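Local coordinates for phosphoserine aminotransferase (Bacillus circulans, PDB 2C0R), which catalyses the pyridoxal phosphate-dependent, reversible amino transfer between phosphoserine and 2-oxoglutarate that forms the second step of serine biosynthesis, at residues P16-E21 / E256-L261; D277-S282 / I300-A305; E310-K315 / E355-S360. The protein carries 1 engineered substitution. All coordinates share one frame; numbering follows the deposited sequence.

How the contacts relate
Contact 1 lies at the surface and rests on charge, whereas contacts 2 and 3 are buried and apolar. Helix 260-280 runs from contact 1 to contact 2, so one helix serves both, although their centres are 29 Å apart. Contacts 2 and 3 are neighbours, 12 Å between centres: helix 307-319 follows strand 299-303 after a short loop, and Glu310 OE2 takes a probable hydrogen bond from Leu304 N, joining the two. Their chemistry differs as well. In 277-282 / 300-305 an aliphatic tip meets aliphatic and benzylic carbons, while in 310-315 / 355-360 aromatic rings meet edge to face, with ion pairs around the rings' margin and along helix 344-361.

Contact 1: residues P16-E21 / E256-L261; sequences PLEVLE and EERGGL
Glu18 on helix 17-25 and Arg258, just past the end of helix 242-257, reach for each other from opposite directions and join in a salt bridge, Glu18 OE2 to Arg258 NH2 at a doubtfully short 2.5 Å. The bridge sits beside a Schellman motif. Gly259, with its positive phi of 99°, is the C-prime residue that ends helix 242-257, and its N bonds back to Glu256 O at 3.0 Å.

The two flat groups do not pair side by side. Their planes stand 68° apart, and one oxygen serves one nitrogen, with Glu18 OE2 still 4.0 Å from Arg258 NH1. Glu18 bends at chi2 (-93°), and Arg258 is bent at both chi2 and chi3, which lets its guanidinium serve two acids. NH1 is turned to Glu257, whose OE1 lies in the guanidinium plane, at the edge, 3.4 Å from Arg258 NH1 in a weak hydrogen bond within a salt bridge. The like-charged Glu18 OE2 and Glu257 OE1 are thus 5.2 Å apart with the arginine between them, which probably offsets their repulsion. A methionine in place of Arg258 would probably cost Glu18 OE2 its positive partner and leave the two like charges without the group between them.

The network extends along helix 17-25, where Arg22 pairs with Glu257 OE1. Beside the charges, Pro16 and Val19 pack on Trp254, while on another side of the helix Leu17 meets Val28 of the second subunit. Trp254 also joins the polar contacts: its NE1 makes a weak hydrogen bond to Glu18 OE2, and its O accepts a weak one from Arg258 NH1.

Contact 2: residues D277-S282 / I300-A305; sequences DAIDQS and ITFRLA
Ile279, near the end of helix 260-280, lays its side chain against Ile300 and Phe302 of strand 299-303. From CB the chain forks. CG2 stands opposite the backbone N, and CG1 takes the place beside it (chi1 -63°), heading for the strand. CG1 only grazes Phe302, 4.2 Å from its CG. Chi2 then carries the chain on in a near-extended course, and the tip does most of the touching: Ile279 CD1 packs on Ile300 CG2 at 3.7 Å and on Phe302 CB at 3.9 Å. The same methyl lies 4.0 Å from Phe302 CG, approaching the ring obliquely at its root. Phe302 holds its CG between the backbone N and the carbonyl carbon (chi1 58°), which leaves CB and the root of the ring against that methyl, and its ring edge faces Ile300 O in plane.

This is helix-on-sheet packing in the small C-terminal domain of a fold-type I aminotransferase. Strand 299-303 is the middle one of a three-stranded antiparallel sheet, flanked by 287-288 and 334-337. Thr301 points away from the helix, while Ile300 also rests on Ala272, Ile275 and Tyr276 of helix 260-280, and Phe302 leans on Met354 of helix 344-361.

Contact 3: residues E310-K315 / E355-S360; sequences EKEFVK and EHFKRS
An edge-to-face aromatic pair, Phe313 on Phe357, joins helix 307-319 to helix 344-361. Phe313 presents its edge to the face of Phe357, the planes at 75° and the ring centroids 5.2 Å apart. The nearest ring carbons are Phe313 CD1 and Phe357 CD2, at 3.8 Å. Phe313 CB adds a CH-pi contact, 4.0 Å from the Phe357 centroid and 19° off the ring normal. Even the backbone is covered: Phe357 CZ comes within 3.4 Å of Phe313 N. Phe357 can reach this far because its CG stands anti to the backbone N (chi1 -167°), sending the ring across to the other helix. There Glu312 lies along its edge, with CG 3.7 Å from Phe357 CZ and CB in the ring plane; the bend of Glu312 at chi2 then takes its carboxylate onward to an ion pair with Lys311.

The two helices belong to the layer that covers the three-stranded antiparallel sheet of the C-terminal domain. Phe313 rests on Leu334 of that sheet and makes a second edge-to-face pair with Phe353, while Phe357 also meets Phe285, Tyr286 and Leu304. Helix 344-361 carries its own charges on another side: Lys358 NZ bonds to Glu355 OE2 at 2.7 Å, coming from above the carboxylate plane, and Arg359 lays its guanidinium over Glu355 CG, 3.3 Å from the plane. Next to Glu355, His356 O is gripped from opposite faces of its carbonyl plane, by Ser360 N and by Ser360 OG, the latter at 2.8 Å.

Contact 1: residues P16-E21 / E256-L261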
# COMPACT_ATOMS: atom_id res chain seq x y z
N PRO A 16 15.22 7.09 10.31
CA PRO A 16 16.17 7.16 11.44
C PRO A 16 16.88 5.82 11.59
O PRO A 16 16.20 4.77 11.61
CB PRO A 16 15.25 7.43 12.63
CG PRO A 16 14.06 8.13 12.03
CD PRO A 16 13.85 7.34 10.75
N LEU A 17 18.20 5.83 11.68
CA LEU A 17 18.92 4.54 11.85
C LEU A 17 18.39 3.76 13.05
O LEU A 17 18.28 2.54 12.99
CB LEU A 17 20.40 4.79 12.04
CG LEU A 17 21.26 3.54 12.18
CD1 LEU A 17 21.00 2.52 11.07
CD2 LEU A 17 22.73 3.97 12.20
N GLU A 18 18.01 4.46 14.13
CA GLU A 18 17.52 3.79 15.34
C GLU A 18 16.21 3.04 15.05
O GLU A 18 15.92 1.95 15.57
CB GLU A 18 17.24 4.77 16.48
CG GLU A 18 16.80 6.14 16.00
CD GLU A 18 17.87 7.20 15.82
OE1 GLU A 18 18.64 7.16 14.84
OE2 GLU A 18 17.93 8.14 16.66
N VAL A 19 15.39 3.65 14.23
CA VAL A 19 14.12 3.00 13.88
C VAL A 19 14.40 1.76 13.05
O VAL A 19 13.77 0.72 13.29
CB VAL A 19 13.25 3.99 13.09
CG1 VAL A 19 12.11 3.24 12.42
CG2 VAL A 19 12.73 5.05 14.05
N LEU A 20 15.32 1.84 12.08
CA LEU A 20 15.66 0.67 11.29
C LEU A 20 16.23 -0.40 12.21
O LEU A 20 15.91 -1.55 12.06
CB LEU A 20 16.68 1.04 10.24
CG LEU A 20 16.20 1.99 9.15
CD1 LEU A 20 17.37 2.39 8.28
CD2 LEU A 20 15.13 1.33 8.30
N GLU A 21 17.07 -0.03 13.16
CA GLU A 21 17.66 -1.03 14.05
C GLU A 21 16.60 -1.68 14.93
O GLU A 21 16.64 -2.89 15.19
CB GLU A 21 18.74 -0.40 14.91
CG GLU A 21 19.95 0.04 14.07
CD GLU A 21 20.96 0.74 14.96
OE1 GLU A 21 20.59 1.14 16.10
OE2 GLU A 21 22.12 0.87 14.51
N GLU A 256 8.94 12.05 18.71
CA GLU A 256 8.71 12.49 20.10
C GLU A 256 10.05 12.54 20.81
O GLU A 256 10.34 13.48 21.57
CB GLU A 256 7.69 11.57 20.77
CG GLU A 256 7.48 11.82 22.24
CD GLU A 256 6.61 12.99 22.64
OE1 GLU A 256 5.99 12.88 23.73
OE2 GLU A 256 6.55 14.02 21.93
N GLU A 257 10.90 11.55 20.59
CA GLU A 257 12.18 11.51 21.29
C GLU A 257 13.12 12.64 20.89
O GLU A 257 14.06 12.95 21.61
CB GLU A 257 12.96 10.24 20.94
CG GLU A 257 12.42 8.95 21.48
CD GLU A 257 13.14 7.74 20.89
OE1 GLU A 257 13.82 7.87 19.84
OE2 GLU A 257 13.01 6.67 21.50
N ARG A 258 12.85 13.18 19.72
CA ARG A 258 13.68 14.21 19.14
C ARG A 258 13.19 15.58 19.61
O ARG A 258 13.69 16.59 19.13
CB ARG A 258 13.63 14.15 17.63
CG ARG A 258 14.31 12.99 16.93
CD ARG A 258 15.81 13.26 16.86
NE ARG A 258 16.61 12.13 17.23
CZ ARG A 258 16.43 10.99 17.86
NH1 ARG A 258 15.28 10.55 18.37
NH2 ARG A 258 17.52 10.22 17.97
N GLY A 259 12.21 15.63 20.51
CA GLY A 259 11.65 16.91 20.99
C GLY A 259 10.37 17.29 20.30
O GLY A 259 9.99 18.47 20.29
N GLY A 260 9.71 16.35 19.67
CA GLY A 260 8.48 16.58 18.94
C GLY A 260 8.68 17.51 17.77
O GLY A 260 9.78 17.64 17.21
N LEU A 261 7.57 18.19 17.36
CA LEU A 261 7.65 18.95 16.14
C LEU A 261 8.53 20.18 16.31
O LEU A 261 9.19 20.56 15.35
CB LEU A 261 6.23 19.35 15.69
CG LEU A 261 5.29 18.18 15.44
CD1 LEU A 261 3.97 18.66 14.86
CD2 LEU A 261 5.97 17.16 14.53

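Contact 2: residues D277-S282 / I300-A305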
# COMPACT_ATOMS: atom_id res chain seq x y z
N ASP A 277 23.35 28.43 3.18
CA ASP A 277 24.54 29.30 3.30
C ASP A 277 25.61 28.90 2.30
O ASP A 277 26.31 29.76 1.78
CB ASP A 277 25.14 29.20 4.71
CG ASP A 277 26.51 29.86 4.75
OD1 ASP A 277 27.61 29.26 4.92
OD2 ASP A 277 26.48 31.10 4.58
N ALA A 278 25.78 27.60 2.05
CA ALA A 278 26.72 27.13 1.03
C ALA A 278 26.38 27.62 -0.36
O ALA A 278 27.23 27.95 -1.16
CB ALA A 278 26.70 25.59 1.00
N ILE A 279 25.09 27.67 -0.69
CA ILE A 279 24.65 28.24 -1.98
C ILE A 279 24.84 29.74 -2.03
O ILE A 279 25.34 30.28 -3.01
CB ILE A 279 23.15 27.88 -2.22
CG1 ILE A 279 22.99 26.36 -2.32
CG2 ILE A 279 22.62 28.64 -3.41
CD1 ILE A 279 21.57 25.89 -1.95
N ASP A 280 24.45 30.41 -0.95
CA ASP A 280 24.46 31.88 -0.90
C ASP A 280 25.85 32.44 -0.71
O ASP A 280 26.04 33.65 -0.85
CB ASP A 280 23.56 32.38 0.23
CG ASP A 280 22.10 32.12 -0.08
OD1 ASP A 280 21.72 31.87 -1.24
OD2 ASP A 280 21.33 32.21 0.88
N GLN A 281 26.83 31.63 -0.38
CA GLN A 281 28.22 32.06 -0.29
C GLN A 281 29.00 31.15 -1.22
O GLN A 281 29.84 30.32 -0.88
CB GLN A 281 28.69 31.92 1.15
CG GLN A 281 27.95 32.75 2.19
CD GLN A 281 28.23 34.24 2.09
OE1 GLN A 281 27.31 35.07 1.99
NE2 GLN A 281 29.52 34.59 2.13
N SER A 282 28.71 31.21 -2.50
CA SER A 282 29.31 30.28 -3.45
C SER A 282 29.92 31.08 -4.59
O SER A 282 30.44 30.51 -5.54
CB SER A 282 28.29 29.29 -4.00
OG SER A 282 27.38 29.95 -4.88
N ILE A 300 15.91 21.30 -0.89
CA ILE A 300 16.66 22.47 -1.32
C ILE A 300 17.12 22.30 -2.74
O ILE A 300 17.88 21.39 -3.07
CB ILE A 300 17.85 22.66 -0.39
CG1 ILE A 300 17.37 22.88 1.05
CG2 ILE A 300 18.76 23.75 -0.92
CD1 ILE A 300 18.50 23.19 2.02
N THR A 301 16.64 23.19 -3.59
CA THR A 301 16.95 23.03 -5.01
C THR A 301 17.92 24.12 -5.43
O THR A 301 17.88 25.26 -4.97
CB THR A 301 15.66 23.07 -5.83
OG1 THR A 301 14.95 24.26 -5.44
CG2 THR A 301 14.79 21.85 -5.49
N PHE A 302 18.85 23.70 -6.29
CA PHE A 302 19.85 24.66 -6.75
C PHE A 302 20.43 24.20 -8.09
O PHE A 302 20.24 23.06 -8.52
CB PHE A 302 20.95 24.87 -5.69
CG PHE A 302 21.72 23.64 -5.24
CD1 PHE A 302 23.02 23.49 -5.67
CD2 PHE A 302 21.16 22.67 -4.44
CE1 PHE A 302 23.76 22.39 -5.27
CE2 PHE A 302 21.91 21.57 -4.03
CZ PHE A 302 23.22 21.43 -4.46
N ARG A 303 21.12 25.17 -8.73
CA ARG A 303 21.62 24.92 -10.06
C ARG A 303 23.08 25.36 -10.14
O ARG A 303 23.52 26.23 -9.38
CB ARG A 303 20.90 25.74 -11.12
CG ARG A 303 19.42 25.77 -11.19
CD ARG A 303 19.01 26.65 -12.36
NE ARG A 303 17.64 26.43 -12.78
CZ ARG A 303 16.88 25.41 -13.10
NH1 ARG A 303 17.29 24.15 -13.10
NH2 ARG A 303 15.61 25.65 -13.44
N LEU A 304 23.77 24.75 -11.10
CA LEU A 304 25.10 25.24 -11.48
C LEU A 304 24.98 25.92 -12.84
O LEU A 304 23.87 26.09 -13.33
CB LEU A 304 26.09 24.08 -11.55
CG LEU A 304 26.55 23.53 -10.20
CD1 LEU A 304 25.43 22.89 -9.41
CD2 LEU A 304 27.65 22.51 -10.50
N ALA A 305 26.09 26.31 -13.45
CA ALA A 305 26.07 27.19 -14.63
C ALA A 305 25.60 26.44 -15.85
O ALA A 305 25.11 27.05 -16.82
CB ALA A 305 27.46 27.74 -14.87

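Contact 3: residues E310-K315 / E355-S360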
# COMPACT_ATOMS: atom_id res chain seq x y z
N GLU A 310 26.25 20.19 -13.81
CA GLU A 310 25.37 19.51 -12.88
C GLU A 310 25.54 18.00 -13.00
O GLU A 310 25.62 17.32 -11.99
CB GLU A 310 23.89 19.86 -13.18
CG GLU A 310 23.71 21.35 -12.86
CD GLU A 310 22.33 21.88 -13.20
OE1 GLU A 310 21.53 21.24 -13.93
OE2 GLU A 310 22.01 22.96 -12.73
N LYS A 311 25.63 17.47 -14.23
CA LYS A 311 25.91 16.04 -14.36
C LYS A 311 27.22 15.67 -13.68
O LYS A 311 27.36 14.63 -13.03
CB LYS A 311 25.94 15.71 -15.85
CG LYS A 311 27.04 14.76 -16.25
CD LYS A 311 28.30 15.45 -16.79
CE LYS A 311 29.43 14.42 -16.74
NZ LYS A 311 29.24 13.55 -15.55
N GLU A 312 28.23 16.51 -13.85
CA GLU A 312 29.54 16.27 -13.27
C GLU A 312 29.46 16.26 -11.75
O GLU A 312 30.03 15.40 -11.09
CB GLU A 312 30.54 17.33 -13.74
CG GLU A 312 31.94 17.06 -13.20
CD GLU A 312 32.64 16.00 -14.03
OE1 GLU A 312 32.10 15.62 -15.10
OE2 GLU A 312 33.72 15.56 -13.61
N PHE A 313 28.74 17.22 -11.17
CA PHE A 313 28.59 17.30 -9.72
C PHE A 313 27.95 16.01 -9.25
O PHE A 313 28.34 15.43 -8.24
CB PHE A 313 27.72 18.50 -9.40
CG PHE A 313 27.33 18.70 -7.96
CD1 PHE A 313 28.01 19.65 -7.22
CD2 PHE A 313 26.27 18.06 -7.35
CE1 PHE A 313 27.71 19.91 -5.91
CE2 PHE A 313 25.99 18.25 -6.02
CZ PHE A 313 26.69 19.19 -5.29
N VAL A 314 26.89 15.55 -9.91
CA VAL A 314 26.15 14.36 -9.42
C VAL A 314 27.07 13.16 -9.40
O VAL A 314 27.19 12.37 -8.47
CB VAL A 314 24.90 14.11 -10.30
CG1 VAL A 314 24.35 12.70 -10.08
CG2 VAL A 314 23.81 15.16 -10.06
N LYS A 315 27.78 13.04 -10.53
CA LYS A 315 28.61 11.85 -10.71
C LYS A 315 29.69 11.87 -9.65
O LYS A 315 29.97 10.86 -8.98
CB LYS A 315 29.16 11.84 -12.12
N GLU A 355 31.85 22.60 -1.36
CA GLU A 355 32.99 23.52 -1.33
C GLU A 355 34.12 23.01 -2.20
O GLU A 355 34.70 23.76 -2.98
CB GLU A 355 33.45 23.67 0.13
CG GLU A 355 34.67 24.57 0.20
CD GLU A 355 34.43 26.04 -0.01
OE1 GLU A 355 35.43 26.75 -0.21
OE2 GLU A 355 33.27 26.52 0.02
N HIS A 356 34.46 21.73 -2.11
CA HIS A 356 35.46 21.11 -2.97
C HIS A 356 35.11 21.23 -4.45
O HIS A 356 35.98 21.57 -5.29
CB HIS A 356 35.66 19.61 -2.68
CG HIS A 356 36.49 18.90 -3.72
ND1 HIS A 356 37.84 19.12 -3.90
CD2 HIS A 356 36.17 17.96 -4.65
CE1 HIS A 356 38.34 18.39 -4.87
NE2 HIS A 356 37.33 17.66 -5.34
N PHE A 357 33.87 20.94 -4.80
CA PHE A 357 33.53 20.96 -6.23
C PHE A 357 33.60 22.37 -6.78
O PHE A 357 34.08 22.60 -7.88
CB PHE A 357 32.14 20.31 -6.40
CG PHE A 357 31.83 20.00 -7.84
CD1 PHE A 357 32.15 18.77 -8.37
CD2 PHE A 357 31.23 20.97 -8.64
CE1 PHE A 357 31.82 18.51 -9.69
CE2 PHE A 357 30.90 20.70 -9.95
CZ PHE A 357 31.25 19.47 -10.49
N LYS A 358 33.15 23.33 -5.98
CA LYS A 358 33.28 24.74 -6.39
C LYS A 358 34.69 25.21 -6.62
O LYS A 358 35.01 25.90 -7.59
CB LYS A 358 32.62 25.54 -5.24
CG LYS A 358 32.77 27.06 -5.39
CD LYS A 358 32.07 27.70 -4.20
CE LYS A 358 32.85 27.58 -2.91
NZ LYS A 358 32.09 28.21 -1.79
N ARG A 359 35.54 24.85 -5.64
CA ARG A 359 36.94 25.21 -5.75
C ARG A 359 37.63 24.59 -6.96
O ARG A 359 38.54 25.24 -7.50
CB ARG A 359 37.70 24.80 -4.46
CG ARG A 359 37.36 25.62 -3.23
CD ARG A 359 38.29 25.34 -2.07
NE ARG A 359 38.05 24.10 -1.35
CZ ARG A 359 37.95 24.00 -0.03
NH1 ARG A 359 38.08 25.10 0.71
NH2 ARG A 359 37.74 22.82 0.52
N SER A 360 37.31 23.35 -7.33
CA SER A 360 37.98 22.66 -8.42
C SER A 360 37.33 22.92 -9.77
O SER A 360 37.95 22.84 -10.84
CB SER A 360 38.05 21.15 -8.07
OG SER A 360 36.76 20.63 -7.83